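Local coordinates for 11S globulin seed storage protein (Amaranthus hypochondriacus, PDB 3QAC) that probably serves as a seed storage protein, a nutrient reservoir made as a precursor of the 11S globulin family with two cupin domains, at residues G33-W38 with R241-R246; R55-H60 with H148-N153; L62-F67 with Y182-P187. All blocks are in the same frame, centred on the assembly; numbering follows the deposited sequence.

Contact 1: residues G33-W38 with R241-R246; sequences GLTEVW and RGNIVR
T35 and N243 meet through their polar ends. ND2 of N243 donates to OG1 of T35 over 3.3 Å in a nearly straight bond (172° at the hydrogen), and the hydroxyl oxygen lies in the plane of the amide. The threonine rotamer prepares this: with chi1 at -65° the hydroxyl swings to the backbone-N side, and the methyl CG2 takes the position trans to that nitrogen. N243 holds its CG between its own backbone N and carbonyl carbon (chi1 61°), and its amide thereby reaches across although CB does not aim at the other strand. A water bridges the two side chains, 2.6 Å from T35 OG1 and 2.8 Å from N243 OD1. ND2 also bonds the hydroxyl of Y182, outside the two segments. Strands 33-37 and 244-246 run antiparallel, yet they belong to the two different sheets of the N-terminal cupin barrel, and their axes come no closer than 7.4 Å. I244 fills that gap: its CG1 branch carries CD1 to 3.8 Å from G33 CA, while CB and CG2 lie against the same glycine. Having no side chain, G33 leaves its backbone accessible to CD1, and the isoleucine lies directly on it. I244 also packs on I57 and L63, an apolar setting that suits a branched aliphatic residue.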
# COMPACT_ATOMS: atom_id res chain seq x y z
N GLY A 33 33.98 -9.84 -10.90
CA GLY A 33 32.78 -9.34 -11.55
C GLY A 33 32.61 -7.84 -11.54
O GLY A 33 33.32 -7.09 -10.87
N LEU A 34 31.62 -7.39 -12.30
CA LEU A 34 31.34 -5.99 -12.47
C LEU A 34 29.90 -5.72 -12.08
O LEU A 34 29.01 -6.52 -12.36
CB LEU A 34 31.59 -5.56 -13.92
CG LEU A 34 31.24 -4.13 -14.28
CD1 LEU A 34 31.90 -3.17 -13.31
CD2 LEU A 34 31.66 -3.81 -15.72
N THR A 35 29.68 -4.59 -11.42
CA THR A 35 28.35 -4.14 -11.08
C THR A 35 28.15 -2.75 -11.63
O THR A 35 28.81 -1.80 -11.20
CB THR A 35 28.11 -4.16 -9.56
OG1 THR A 35 28.17 -5.51 -9.10
CG2 THR A 35 26.74 -3.58 -9.23
N GLU A 36 27.23 -2.63 -12.58
CA GLU A 36 26.92 -1.35 -13.17
C GLU A 36 25.59 -0.82 -12.64
O GLU A 36 24.55 -1.51 -12.71
CB GLU A 36 26.89 -1.49 -14.67
CG GLU A 36 28.08 -2.25 -15.19
CD GLU A 36 28.00 -2.51 -16.67
OE1 GLU A 36 27.90 -3.68 -17.06
OE2 GLU A 36 28.04 -1.53 -17.45
N VAL A 37 25.62 0.40 -12.12
CA VAL A 37 24.46 0.97 -11.45
C VAL A 37 23.92 2.17 -12.21
O VAL A 37 24.65 3.14 -12.48
CB VAL A 37 24.79 1.40 -10.02
CG1 VAL A 37 23.54 1.93 -9.31
CG2 VAL A 37 25.43 0.24 -9.26
N TRP A 38 22.64 2.09 -12.58
CA TRP A 38 22.01 3.21 -13.25
C TRP A 38 21.83 4.30 -12.22
O TRP A 38 21.92 4.03 -11.02
CB TRP A 38 20.69 2.82 -13.90
CG TRP A 38 20.84 2.24 -15.28
CD1 TRP A 38 20.52 2.85 -16.46
CD2 TRP A 38 21.35 0.95 -15.61
NE1 TRP A 38 20.80 2.00 -17.51
CE2 TRP A 38 21.31 0.83 -17.01
CE3 TRP A 38 21.84 -0.13 -14.86
CZ2 TRP A 38 21.74 -0.33 -17.68
CZ3 TRP A 38 22.25 -1.27 -15.52
CH2 TRP A 38 22.20 -1.36 -16.91
N ARG A 241 38.54 -7.97 -2.25
CA ARG A 241 37.99 -8.64 -3.42
C ARG A 241 36.70 -8.02 -3.95
O ARG A 241 36.31 -8.27 -5.10
CB ARG A 241 37.75 -10.11 -3.12
CG ARG A 241 39.00 -10.87 -2.77
CD ARG A 241 38.63 -12.26 -2.32
NE ARG A 241 37.80 -12.20 -1.12
CZ ARG A 241 37.02 -13.20 -0.72
NH1 ARG A 241 36.28 -13.07 0.38
NH2 ARG A 241 36.97 -14.32 -1.43
N GLY A 242 36.04 -7.21 -3.12
CA GLY A 242 34.79 -6.59 -3.52
C GLY A 242 33.64 -7.57 -3.37
O GLY A 242 33.79 -8.55 -2.65
N ASN A 243 32.52 -7.32 -4.05
CA ASN A 243 31.29 -8.11 -3.85
C ASN A 243 31.21 -9.39 -4.69
O ASN A 243 30.39 -10.28 -4.41
CB ASN A 243 30.05 -7.26 -4.09
CG ASN A 243 29.98 -6.71 -5.52
OD1 ASN A 243 30.98 -6.22 -6.06
ND2 ASN A 243 28.80 -6.78 -6.12
N ILE A 244 32.04 -9.49 -5.72
CA ILE A 244 32.05 -10.69 -6.55
C ILE A 244 33.45 -11.25 -6.58
O ILE A 244 34.34 -10.69 -7.21
CB ILE A 244 31.56 -10.38 -7.96
CG1 ILE A 244 30.25 -9.59 -7.90
CG2 ILE A 244 31.41 -11.67 -8.78
CD1 ILE A 244 29.83 -9.01 -9.21
N VAL A 245 33.62 -12.38 -5.90
CA VAL A 245 34.94 -12.95 -5.66
C VAL A 245 35.22 -14.18 -6.51
O VAL A 245 34.31 -14.87 -6.96
CB VAL A 245 35.11 -13.33 -4.19
CG1 VAL A 245 34.84 -12.12 -3.31
CG2 VAL A 245 34.17 -14.48 -3.85
N ARG A 246 36.51 -14.45 -6.72
CA ARG A 246 36.95 -15.58 -7.54
C ARG A 246 37.17 -16.84 -6.70
O ARG A 246 37.76 -16.78 -5.63
CB ARG A 246 38.23 -15.22 -8.30
CG ARG A 246 38.79 -16.34 -9.17
CD ARG A 246 39.77 -15.80 -10.20
NE ARG A 246 39.18 -14.71 -10.99
CZ ARG A 246 39.71 -13.49 -11.13
NH1 ARG A 246 40.86 -13.18 -10.53
NH2 ARG A 246 39.09 -12.58 -11.87
O HOH W 1 30.77 -5.88 -8.83

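Contact 2: residues R55-H60 with H148-N153; sequences RTIEPH and HWAYNN
The Y151 ring and the H60 imidazole run alongside one another in the same direction. At the edge of the imidazole, close to its plane, sits the Y151 hydroxyl, and ND1 of H60 donates to OH at 3.2 Å. The backbone of H60 approaches the phenol obliquely, H60 C lying 3.4 Å from Y151 CE1; at the other end of the tyrosine, Y151 CB lies in plane at the edge of the W149 indole. N152 brings a third flat group. Its CG is anti to the backbone N (chi1 -177°), extending the amide toward the turn, and ND2 donates to I57 O at 3.2 Å from a position tilted 26° out of the carbonyl plane. The same ND2 reaches Q156 O, and OD1 accepts from G154 N, leaving the amide gripped at both ends, as suits an asparagine in a buried loop. Strands 51-57 and 147-151 belong to the two facing sheets of the cupin barrel, and the residues after each strand join them at the barrel's end. Here H60 N donates to N152 O at 2.9 Å. Deeper inside, I57 CD1 meets the small A150 CB at 4.2 Å, while I57 CG2 rests 4.1 Å from N152 CB.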
# COMPACT_ATOMS: atom_id res chain seq x y z
N ARG A 55 24.82 -6.93 -13.16
CA ARG A 55 26.02 -7.54 -12.63
C ARG A 55 26.55 -8.47 -13.67
O ARG A 55 25.80 -9.25 -14.27
CB ARG A 55 25.77 -8.31 -11.35
CG ARG A 55 25.14 -7.50 -10.22
CD ARG A 55 25.09 -8.32 -8.94
NE ARG A 55 24.40 -7.63 -7.86
CZ ARG A 55 24.94 -6.67 -7.10
NH1 ARG A 55 26.19 -6.25 -7.33
NH2 ARG A 55 24.23 -6.10 -6.14
N THR A 56 27.85 -8.37 -13.90
CA THR A 56 28.55 -9.27 -14.77
C THR A 56 29.49 -10.06 -13.89
O THR A 56 30.43 -9.51 -13.32
CB THR A 56 29.34 -8.49 -15.80
OG1 THR A 56 28.42 -7.73 -16.60
CG2 THR A 56 30.13 -9.43 -16.69
N ILE A 57 29.19 -11.33 -13.73
CA ILE A 57 29.99 -12.19 -12.89
C ILE A 57 30.83 -13.06 -13.80
O ILE A 57 30.29 -13.87 -14.57
CB ILE A 57 29.10 -13.11 -12.05
CG1 ILE A 57 28.05 -12.29 -11.29
CG2 ILE A 57 29.95 -13.95 -11.11
CD1 ILE A 57 27.09 -13.13 -10.50
N GLU A 58 32.14 -12.89 -13.72
CA GLU A 58 33.05 -13.68 -14.54
C GLU A 58 32.94 -15.16 -14.20
O GLU A 58 32.48 -15.52 -13.11
CB GLU A 58 34.49 -13.19 -14.36
CG GLU A 58 34.72 -11.73 -14.70
CD GLU A 58 36.11 -11.27 -14.34
OE1 GLU A 58 36.97 -12.14 -14.11
OE2 GLU A 58 36.35 -10.04 -14.27
N PRO A 59 33.33 -16.04 -15.14
CA PRO A 59 33.35 -17.48 -14.83
C PRO A 59 34.10 -17.75 -13.52
O PRO A 59 35.11 -17.09 -13.23
CB PRO A 59 34.08 -18.09 -16.03
CG PRO A 59 33.84 -17.14 -17.14
CD PRO A 59 33.74 -15.76 -16.53
N HIS A 60 33.60 -18.71 -12.75
CA HIS A 60 34.17 -19.04 -11.44
C HIS A 60 34.04 -17.91 -10.42
O HIS A 60 34.69 -17.94 -9.38
CB HIS A 60 35.63 -19.49 -11.56
CG HIS A 60 35.82 -20.66 -12.46
ND1 HIS A 60 34.97 -21.75 -12.47
CD2 HIS A 60 36.77 -20.92 -13.40
CE1 HIS A 60 35.39 -22.63 -13.37
NE2 HIS A 60 36.47 -22.15 -13.95
N HIS A 148 20.95 -14.02 -0.44
CA HIS A 148 21.23 -14.87 -1.57
C HIS A 148 22.61 -14.60 -2.14
O HIS A 148 23.15 -13.50 -2.02
CB HIS A 148 20.19 -14.65 -2.66
CG HIS A 148 20.15 -13.25 -3.17
ND1 HIS A 148 19.44 -12.25 -2.52
CD2 HIS A 148 20.74 -12.66 -4.23
CE1 HIS A 148 19.61 -11.11 -3.17
NE2 HIS A 148 20.39 -11.33 -4.22
N TRP A 149 23.16 -15.63 -2.76
CA TRP A 149 24.44 -15.52 -3.43
C TRP A 149 24.28 -16.14 -4.80
O TRP A 149 23.34 -16.91 -5.04
CB TRP A 149 25.52 -16.23 -2.63
CG TRP A 149 25.15 -17.63 -2.30
CD1 TRP A 149 24.50 -18.06 -1.19
CD2 TRP A 149 25.39 -18.79 -3.10
NE1 TRP A 149 24.33 -19.42 -1.24
CE2 TRP A 149 24.86 -19.89 -2.41
CE3 TRP A 149 26.01 -19.00 -4.34
CZ2 TRP A 149 24.92 -21.19 -2.90
CZ3 TRP A 149 26.06 -20.31 -4.84
CH2 TRP A 149 25.52 -21.38 -4.12
N ALA A 150 25.17 -15.80 -5.71
CA ALA A 150 25.14 -16.40 -7.03
C ALA A 150 26.55 -16.81 -7.42
O ALA A 150 27.54 -16.25 -6.94
CB ALA A 150 24.57 -15.44 -8.04
N TYR A 151 26.63 -17.80 -8.30
CA TYR A 151 27.93 -18.26 -8.77
C TYR A 151 27.85 -18.65 -10.23
O TYR A 151 26.92 -19.34 -10.66
CB TYR A 151 28.40 -19.44 -7.92
CG TYR A 151 29.63 -20.11 -8.47
CD1 TYR A 151 30.89 -19.55 -8.29
CD2 TYR A 151 29.54 -21.31 -9.18
CE1 TYR A 151 32.02 -20.16 -8.80
CE2 TYR A 151 30.66 -21.93 -9.68
CZ TYR A 151 31.90 -21.35 -9.49
OH TYR A 151 33.02 -21.97 -9.99
N ASN A 152 28.83 -18.19 -11.00
CA ASN A 152 28.88 -18.56 -12.40
C ASN A 152 29.68 -19.83 -12.61
O ASN A 152 30.91 -19.81 -12.61
CB ASN A 152 29.44 -17.43 -13.25
CG ASN A 152 29.43 -17.78 -14.72
OD1 ASN A 152 28.95 -18.85 -15.12
ND2 ASN A 152 29.95 -16.87 -15.55
N ASN A 153 28.98 -20.94 -12.78
CA ASN A 153 29.64 -22.21 -13.01
C ASN A 153 29.71 -22.52 -14.49
O ASN A 153 30.01 -23.64 -14.89
CB ASN A 153 28.95 -23.33 -12.23
CG ASN A 153 27.56 -23.65 -12.77
OD1 ASN A 153 26.92 -24.61 -12.32
ND2 ASN A 153 27.09 -22.86 -13.73

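Contact 3: residues L62-F67 with Y182-P187; sequences LLLPSF and YLAGKP
The carbonyl oxygen of P65 accepts the N-H of L183 at 2.8 Å (N to O), and the same oxygen takes a longer CA-H...O contact from Y182 CA at 3.6 Å. The compact apolar ring of the proline suits the packing against L183 and A184: its CB lies 3.9 Å from L183 CB, the two side chains crossing at a slant, and its CG faces the methyl of A184. One residue on, S66 and Y182 form an antiparallel non-hydrogen-bonded pair, their side chains on one face of the sheet. The serine methylene sits over the phenol ring, CB 3.6 Å from its centroid and 17° off the normal, a CH-pi contact; P187 CB lies over the opposite face, offset toward the rim, as S66 CB is on its own side. The short serine side chain suits so close an approach. S66 OG, held between its backbone N and carbonyl carbon (chi1 72°), bonds R180, whereas the Y182 hydroxyl, at the far end of the ring, bonds E190. L183 turns toward the strand and meets the edge of the F67 ring, CG lying 4.1 Å from CE1, near the ring plane. At the other end, G185 has no side chain, and L64 CD1 reaches to 3.8 Å from its CA; the glycine also adopts a positive phi. I429 and Y430 of a neighbouring subunit pack on this surface, Y430 OH bonding L183 O. In this arrangement strand 61-68 of the N-terminal cupin jelly-roll pairs at S66 with the end of strand 180-182, from which the chain leaves toward helix 217-224, at an interface between subunits.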
# COMPACT_ATOMS: atom_id res chain seq x y z
N LEU A 62 31.97 -15.64 -7.65
CA LEU A 62 30.98 -15.82 -6.61
C LEU A 62 30.46 -14.48 -6.09
O LEU A 62 31.16 -13.77 -5.37
CB LEU A 62 31.57 -16.65 -5.47
CG LEU A 62 30.71 -16.88 -4.24
CD1 LEU A 62 29.44 -17.60 -4.61
CD2 LEU A 62 31.49 -17.68 -3.26
N LEU A 63 29.23 -14.14 -6.47
CA LEU A 63 28.55 -12.99 -5.88
C LEU A 63 28.29 -13.31 -4.43
O LEU A 63 27.51 -14.22 -4.12
CB LEU A 63 27.23 -12.71 -6.59
CG LEU A 63 26.34 -11.58 -6.06
CD1 LEU A 63 27.01 -10.19 -6.23
CD2 LEU A 63 24.94 -11.62 -6.71
N LEU A 64 28.96 -12.59 -3.53
CA LEU A 64 28.87 -12.85 -2.10
C LEU A 64 27.41 -12.76 -1.64
O LEU A 64 26.61 -12.06 -2.25
CB LEU A 64 29.73 -11.85 -1.32
CG LEU A 64 31.22 -11.73 -1.69
CD1 LEU A 64 31.85 -10.57 -0.98
CD2 LEU A 64 31.97 -12.99 -1.36
N PRO A 65 27.06 -13.50 -0.59
CA PRO A 65 25.69 -13.38 -0.09
C PRO A 65 25.35 -11.96 0.35
O PRO A 65 26.13 -11.30 1.04
CB PRO A 65 25.68 -14.32 1.12
CG PRO A 65 27.13 -14.63 1.40
CD PRO A 65 27.76 -14.61 0.05
N SER A 66 24.17 -11.51 -0.05
CA SER A 66 23.64 -10.26 0.45
C SER A 66 22.12 -10.32 0.46
O SER A 66 21.51 -11.27 -0.03
CB SER A 66 24.09 -9.10 -0.43
OG SER A 66 23.42 -9.13 -1.68
N PHE A 67 21.52 -9.28 1.01
CA PHE A 67 20.09 -9.07 0.86
C PHE A 67 19.81 -7.58 0.73
O PHE A 67 20.65 -6.76 1.04
CB PHE A 67 19.31 -9.68 2.03
CG PHE A 67 19.85 -9.31 3.40
CD1 PHE A 67 20.92 -10.01 3.96
CD2 PHE A 67 19.27 -8.29 4.13
CE1 PHE A 67 21.39 -9.69 5.22
CE2 PHE A 67 19.74 -7.96 5.40
CZ PHE A 67 20.80 -8.67 5.94
N TYR A 182 25.46 -6.89 2.96
CA TYR A 182 26.26 -8.07 2.59
C TYR A 182 26.62 -8.90 3.80
O TYR A 182 26.74 -8.39 4.93
CB TYR A 182 27.53 -7.68 1.84
CG TYR A 182 27.33 -7.44 0.36
CD1 TYR A 182 26.94 -6.20 -0.12
CD2 TYR A 182 27.51 -8.45 -0.55
CE1 TYR A 182 26.76 -5.98 -1.48
CE2 TYR A 182 27.32 -8.25 -1.90
CZ TYR A 182 26.95 -7.01 -2.37
OH TYR A 182 26.77 -6.81 -3.73
N LEU A 183 26.81 -10.19 3.55
CA LEU A 183 27.05 -11.16 4.61
C LEU A 183 28.50 -11.60 4.63
O LEU A 183 28.87 -12.48 5.40
CB LEU A 183 26.14 -12.35 4.41
CG LEU A 183 24.74 -12.01 4.90
CD1 LEU A 183 23.72 -13.03 4.42
CD2 LEU A 183 24.79 -11.95 6.41
N ALA A 184 29.31 -11.00 3.77
CA ALA A 184 30.71 -11.35 3.65
C ALA A 184 31.44 -10.29 2.83
O ALA A 184 30.82 -9.54 2.08
CB ALA A 184 30.86 -12.74 2.98
N GLY A 185 32.76 -10.24 2.98
CA GLY A 185 33.58 -9.35 2.18
C GLY A 185 33.60 -7.92 2.67
O GLY A 185 33.13 -7.61 3.76
N LYS A 186 34.18 -7.04 1.86
CA LYS A 186 34.17 -5.62 2.17
C LYS A 186 33.74 -4.87 0.91
O LYS A 186 34.55 -4.20 0.28
CB LYS A 186 35.55 -5.17 2.64
CG LYS A 186 35.55 -3.79 3.30
CD LYS A 186 36.97 -3.23 3.43
CE LYS A 186 36.97 -1.72 3.76
NZ LYS A 186 37.14 -0.80 2.59
N PRO A 187 32.46 -5.02 0.54
CA PRO A 187 31.85 -4.50 -0.70
C PRO A 187 31.71 -2.99 -0.69
O PRO A 187 31.43 -2.40 0.35
CB PRO A 187 30.47 -5.14 -0.68
CG PRO A 187 30.18 -5.33 0.76
CD PRO A 187 31.48 -5.79 1.32

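In the fold
All three contacts lie on one side of the chain's centre, in the N-terminal cupin domain, their centres 9 to 12 Å apart. Contact 1 and contact 2 share the sheet in which strands 33-37 and 51-57 are neighbours; strand 61-68 of contact 3 pairs in the other sheet with 147-151 of contact 2 and 244-246 of contact 1. Along the chain, contacts 2 and 3 both fall inside the loop closed by contact 1, and their own segments alternate. Direct links include the R246-E58 salt bridge between contacts 1 and 2. Chain from beyond the helices 217-224 and 228-235 thus returns to complete the barrel. Contact 3 has most of the residues that reach the neighbouring subunit, with R241 and W149 touching it too.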